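Side-chain contacts in putative carbonic anhydrase (Streptococcus mutans, PDB 3LAS), which probably catalyses the reversible interconversion of carbon dioxide and hydrogencarbonate as a zinc-dependent, beta-class carbonic anhydrase: residues Q14-V17 with D18-T22; T67-V70 with I71-L74. All blocks are in the same frame, centred on the assembly; numbering follows the deposited sequence.

Contact 1 of 2, residues Q14-V17 with D18-T22; sequences QAYV and DLHGT
Tyr16 and His20 meet one turn apart on the last turns of helix 5-20, and theirs is the close-packed side of this contact. His20 CB lies over one face of the tyrosine ring, offset toward its rim, while the phenol oxygen sits at the imidazole edge, with Tyr16 OH 3.5 Å from His20 CD2. The planes are inclined at 57°, an oblique pairing. Leu53 touches both side chains, and Tyr155 and Asp158 of the second subunit pack on Tyr16 and His20 respectively.

The helix ends just after His20. His20 N bonds to Tyr16 O at 2.7 Å and Gly21 N to Val17 O at 3.1 Å, after which Gly21 adopts positive phi. That turn brings its carbonyl back to the imidazole, and His20 ND1 donates to Gly21 O at 2.8 Å in a nearly straight bond.

The Gln14-Asp18 side is looser and nearer solvent. A bend at chi2 (67°) folds the glutamine chain so that NE2 reaches Asp18 OD1 at 2.9 Å from above the carboxylate plane. Gln14 OE1 accepts from Arg161 of the second subunit. Donation from His20 ND1 means that this nitrogen carries a proton, which leaves Gly21 O tied to the imidazole where the helix stops.

Contact 2 of 2, residues T67-V70 with I71-L74; sequences TDDV and IRSL
With CG anti to the backbone N in both Asp69 (chi1 -170°) and Arg72 (chi1 174°), the two side chains run alongside each other, and a bend at chi3 of the arginine (73°) turns its guanidinium edge toward the carboxylate. The setting is the N-capped first turns of helix 68-80, which packs on strands 56-61 and 33-38 of the parallel part of the sheet. Arg72 grips a single oxygen side-on: NE reaches Asp69 OD1 at 2.9 Å, nearly along the C-O direction, and NH2 meets Asp69 OD1 at 2.8 Å on its syn lone pair. The carboxylate and guanidinium planes are nearly coplanar, and Asp69 OD1 lies close to the guanidinium plane.

The ion pair is buried, and the second subunit supplies further partners. Asp69 OD2 binds Thr67 OG1 and Asn61 ND2 of that subunit, a bond that Thr67 OG1 returns to Asp69 OD2 of the second subunit, whereas Arg72 NH1 and NH2 donate to its Phe121 and Ala62 carbonyls. These bonds hold both flat groups in place and would favour the charged forms.

Thr67 is the N-cap, its OG1 accepting from Val70 N at 3.1 Å. On the sheet-facing side, Val70 CG1 lies 3.8 Å from Leu74 CD1; Val36 and Ala34 border this apolar pair. One turn after Asp69, Ser73 bonds twice to the same carbonyl: Ser73 N and OG approach Asp69 O from opposite faces of its plane, each at 2.9 Å.

Overall arrangement
From the N terminus, helix 5-20 comes first, and contact 1 lies on its final turns, just before the chain runs on to strand 33-38. Contact 2 follows strand 56-61, at the start of helix 68-80. The two are in series, neither nested nor crossed, and each lies within one continuous run of chain, so neither closes a long loop. The centres of contact 1 and contact 2 are about 32 Å apart, and the two do not touch. What they share is the dimer: contact 1 meets the second subunit through the outlying N-terminal helix, whereas contact 2 does so beside the central sheet, deep in the fold.

Contact 1 of 2, residues Q14-V17 with D18-T22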
ATOM      1  N   GLN A  14      -8.371   7.247  19.331  1.00 10.78           N
ATOM      2  CA  GLN A  14      -7.997   7.664  20.683  1.00 11.34           C
ATOM      3  C   GLN A  14      -7.388   6.537  21.550  1.00 11.16           C
ATOM      4  O   GLN A  14      -6.387   6.748  22.237  1.00 11.81           O
ATOM      5  CB  GLN A  14      -9.242   8.231  21.388  1.00 13.92           C
ATOM      6  CG  GLN A  14      -8.923   8.659  22.865  1.00 14.49           C
ATOM      7  CD  GLN A  14      -7.958   9.865  22.860  1.00 15.77           C
ATOM      8  OE1 GLN A  14      -8.249  10.911  22.263  1.00 17.45           O
ATOM      9  NE2 GLN A  14      -6.798   9.761  23.606  1.00 15.39           N
ATOM     10  N   ALA A  15      -7.970   5.355  21.425  1.00 12.30           N
ATOM     11  CA  ALA A  15      -7.393   4.234  22.178  1.00 12.04           C
ATOM     12  C   ALA A  15      -5.986   3.869  21.796  1.00 11.06           C
ATOM     13  O   ALA A  15      -5.110   3.516  22.619  1.00 13.01           O
ATOM     14  CB  ALA A  15      -8.273   3.019  22.069  1.00 14.52           C
ATOM     15  N   TYR A  16      -5.702   4.005  20.500  1.00 10.69           N
ATOM     16  CA  TYR A  16      -4.376   3.717  20.010  1.00  9.74           C
ATOM     17  C   TYR A  16      -3.360   4.761  20.494  1.00 10.39           C
ATOM     18  O   TYR A  16      -2.242   4.451  20.889  1.00 10.47           O
ATOM     19  CB  TYR A  16      -4.327   3.658  18.468  1.00  9.30           C
ATOM     20  CG  TYR A  16      -2.991   3.272  17.962  1.00 10.29           C
ATOM     21  CD1 TYR A  16      -2.535   1.930  18.155  1.00 11.20           C
ATOM     22  CD2 TYR A  16      -2.092   4.150  17.306  1.00  8.87           C
ATOM     23  CE1 TYR A  16      -1.356   1.491  17.712  1.00 11.12           C
ATOM     24  CE2 TYR A  16      -0.873   3.741  16.831  1.00  9.55           C
ATOM     25  CZ  TYR A  16      -0.483   2.392  17.051  1.00 10.13           C
ATOM     26  OH  TYR A  16       0.750   2.031  16.570  1.00 12.75           O
ATOM     27  N   VAL A  17      -3.784   6.045  20.481  1.00  9.85           N
ATOM     28  CA  VAL A  17      -2.915   7.117  21.002  1.00  9.74           C
ATOM     29  C   VAL A  17      -2.531   6.823  22.446  1.00 11.05           C
ATOM     30  O   VAL A  17      -1.399   6.967  22.870  1.00 11.43           O
ATOM     31  CB  VAL A  17      -3.675   8.435  20.933  1.00 10.13           C
ATOM     32  CG1 VAL A  17      -2.939   9.560  21.674  1.00 13.06           C
ATOM     33  CG2 VAL A  17      -3.759   8.848  19.451  1.00 12.58           C
ATOM     34  N   ASP A  18      -3.534   6.383  23.233  1.00 10.44           N
ATOM     35  CA  ASP A  18      -3.239   6.150  24.653  1.00 11.61           C
ATOM     36  C   ASP A  18      -2.260   4.994  24.827  1.00 12.20           C
ATOM     37  O   ASP A  18      -1.357   5.071  25.651  1.00 12.97           O
ATOM     38  CB  ASP A  18      -4.594   5.842  25.339  1.00 12.37           C
ATOM     39  CG  ASP A  18      -5.502   7.084  25.464  1.00 15.62           C
ATOM     40  OD1 ASP A  18      -5.092   8.238  25.349  1.00 19.54           O
ATOM     41  OD2 ASP A  18      -6.679   6.802  25.689  1.00 20.26           O
ATOM     42  N   LEU A  19      -2.383   3.933  24.019  1.00 11.08           N
ATOM     43  CA  LEU A  19      -1.426   2.814  24.065  1.00 12.93           C
ATOM     44  C   LEU A  19      -0.077   3.177  23.535  1.00 11.93           C
ATOM     45  O   LEU A  19       0.961   2.697  24.013  1.00 14.43           O
ATOM     46  CB  LEU A  19      -2.014   1.645  23.232  1.00 13.67           C
ATOM     47  CG  LEU A  19      -3.159   0.925  23.948  1.00 16.52           C
ATOM     48  CD1 LEU A  19      -3.949   0.119  22.950  1.00 16.61           C
ATOM     49  CD2 LEU A  19      -2.556  -0.026  25.082  1.00 15.17           C
ATOM     50  N   HIS A  20      -0.029   3.974  22.420  1.00 10.88           N
ATOM     51  CA  HIS A  20       1.240   4.214  21.739  1.00 10.76           C
ATOM     52  C   HIS A  20       2.125   5.090  22.621  1.00 11.96           C
ATOM     53  O   HIS A  20       3.358   4.979  22.607  1.00 13.30           O
ATOM     54  CB  HIS A  20       0.890   4.923  20.391  1.00 11.24           C
ATOM     55  CG  HIS A  20       2.073   5.175  19.516  1.00  9.94           C
ATOM     56  ND1 HIS A  20       3.004   6.189  19.756  1.00 10.78           N
ATOM     57  CD2 HIS A  20       2.478   4.543  18.370  1.00 11.91           C
ATOM     58  CE1 HIS A  20       3.931   6.184  18.786  1.00 10.59           C
ATOM     59  NE2 HIS A  20       3.638   5.160  17.961  1.00 11.96           N
ATOM     60  N   GLY A  21       1.496   6.041  23.359  1.00 12.88           N
ATOM     61  CA  GLY A  21       2.272   7.104  24.061  1.00 12.59           C
ATOM     62  C   GLY A  21       3.170   7.870  23.096  1.00 11.04           C
ATOM     63  O   GLY A  21       2.884   7.939  21.879  1.00 11.94           O
ATOM     64  N   THR A  22       4.189   8.534  23.597  1.00 13.06           N
ATOM     65  CA  THR A  22       5.068   9.367  22.784  1.00 12.93           C
ATOM     66  C   THR A  22       6.371   8.647  22.657  1.00 14.29           C
ATOM     67  O   THR A  22       7.056   8.372  23.650  1.00 15.77           O
ATOM     68  CB  THR A  22       5.291  10.708  23.445  1.00 17.44           C
ATOM     69  OG1 THR A  22       4.052  11.395  23.490  1.00 22.45           O
ATOM     70  CG2 THR A  22       6.290  11.528  22.579  1.00 18.06           C
TER

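Contact 2 of 2, residues T67-V70 with I71-L74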
ATOM      1  N   THR A  67       4.165  -1.917 -10.644  1.00  9.21           N
ATOM      2  CA  THR A  67       3.810  -0.746 -11.490  1.00  8.36           C
ATOM      3  C   THR A  67       4.916   0.290 -11.413  1.00  8.66           C
ATOM      4  O   THR A  67       5.806   0.160 -10.565  1.00  9.33           O
ATOM      5  CB  THR A  67       2.489  -0.102 -10.996  1.00  8.45           C
ATOM      6  OG1 THR A  67       2.779   0.436  -9.674  1.00 10.26           O
ATOM      7  CG2 THR A  67       1.338  -1.188 -10.909  1.00 10.61           C
ATOM      8  N   ASP A  68       4.795   1.340 -12.192  1.00  9.56           N
ATOM      9  CA  ASP A  68       5.717   2.467 -12.067  1.00 10.45           C
ATOM     10  C   ASP A  68       5.684   3.070 -10.676  1.00  9.21           C
ATOM     11  O   ASP A  68       6.743   3.473 -10.181  1.00  8.92           O
ATOM     12  CB  ASP A  68       5.434   3.569 -13.109  1.00 11.27           C
ATOM     13  CG  ASP A  68       5.794   3.151 -14.541  1.00 18.05           C
ATOM     14  OD1 ASP A  68       6.488   2.190 -14.779  1.00 24.30           O
ATOM     15  OD2 ASP A  68       5.357   3.922 -15.443  1.00 25.40           O
ATOM     16  N   ASP A  69       4.538   3.145 -10.016  1.00  8.23           N
ATOM     17  CA  ASP A  69       4.475   3.688  -8.669  1.00  8.49           C
ATOM     18  C   ASP A  69       5.149   2.771  -7.674  1.00  8.04           C
ATOM     19  O   ASP A  69       5.834   3.247  -6.770  1.00  8.92           O
ATOM     20  CB  ASP A  69       2.981   3.882  -8.294  1.00  8.62           C
ATOM     21  CG  ASP A  69       2.770   4.654  -7.018  1.00  7.99           C
ATOM     22  OD1 ASP A  69       3.692   5.330  -6.500  1.00 10.44           O
ATOM     23  OD2 ASP A  69       1.634   4.612  -6.505  1.00  8.54           O
ATOM     24  N   VAL A  70       5.017   1.449  -7.813  1.00  7.19           N
ATOM     25  CA  VAL A  70       5.712   0.521  -6.916  1.00  6.78           C
ATOM     26  C   VAL A  70       7.188   0.713  -7.128  1.00  7.56           C
ATOM     27  O   VAL A  70       7.909   0.780  -6.110  1.00  7.96           O
ATOM     28  CB  VAL A  70       5.242  -0.904  -7.164  1.00  6.98           C
ATOM     29  CG1 VAL A  70       6.197  -1.882  -6.465  1.00  9.38           C
ATOM     30  CG2 VAL A  70       3.778  -1.065  -6.674  1.00  8.30           C
ATOM     31  N   ILE A  71       7.685   0.828  -8.331  1.00  6.93           N
ATOM     32  CA  ILE A  71       9.147   1.009  -8.555  1.00  8.74           C
ATOM     33  C   ILE A  71       9.555   2.366  -7.983  1.00  8.19           C
ATOM     34  O   ILE A  71      10.580   2.447  -7.272  1.00  8.25           O
ATOM     35  CB  ILE A  71       9.468   0.865 -10.003  1.00  8.95           C
ATOM     36  CG1 ILE A  71       9.301  -0.630 -10.351  1.00 13.14           C
ATOM     37  CG2 ILE A  71      10.919   1.369 -10.248  1.00 10.36           C
ATOM     38  CD1 ILE A  71       9.332  -1.076 -11.776  1.00 17.64           C
ATOM     39  N   ARG A  72       8.787   3.460  -8.200  1.00  7.69           N
ATOM     40  CA  ARG A  72       9.125   4.721  -7.592  1.00  8.87           C
ATOM     41  C   ARG A  72       9.295   4.597  -6.085  1.00  7.67           C
ATOM     42  O   ARG A  72      10.239   5.136  -5.471  1.00  8.75           O
ATOM     43  CB  ARG A  72       8.002   5.730  -7.936  1.00  9.35           C
ATOM     44  CG  ARG A  72       8.132   7.107  -7.247  1.00  7.93           C
ATOM     45  CD  ARG A  72       6.857   7.895  -7.357  1.00 10.02           C
ATOM     46  NE  ARG A  72       5.790   7.384  -6.491  1.00  8.52           N
ATOM     47  CZ  ARG A  72       5.544   7.792  -5.245  1.00  7.52           C
ATOM     48  NH1 ARG A  72       6.275   8.678  -4.583  1.00 10.10           N
ATOM     49  NH2 ARG A  72       4.500   7.281  -4.596  1.00  8.25           N
ATOM     50  N   SER A  73       8.321   3.912  -5.493  1.00  7.32           N
ATOM     51  CA  SER A  73       8.290   3.783  -4.062  1.00  7.50           C
ATOM     52  C   SER A  73       9.436   2.927  -3.542  1.00  7.53           C
ATOM     53  O   SER A  73       9.992   3.225  -2.455  1.00  8.09           O
ATOM     54  CB  SER A  73       6.933   3.239  -3.618  1.00  7.28           C
ATOM     55  OG  SER A  73       5.874   4.129  -4.014  1.00  7.68           O
ATOM     56  N   LEU A  74       9.765   1.860  -4.260  1.00  7.57           N
ATOM     57  CA  LEU A  74      10.871   1.039  -3.878  1.00  7.53           C
ATOM     58  C   LEU A  74      12.183   1.754  -4.025  1.00  8.12           C
ATOM     59  O   LEU A  74      13.096   1.511  -3.211  1.00  9.00           O
ATOM     60  CB  LEU A  74      10.897  -0.292  -4.672  1.00  9.17           C
ATOM     61  CG  LEU A  74       9.782  -1.250  -4.364  1.00  7.80           C
ATOM     62  CD1 LEU A  74       9.765  -2.400  -5.345  1.00 10.07           C
ATOM     63  CD2 LEU A  74       9.947  -1.790  -2.916  1.00 12.18           C
TER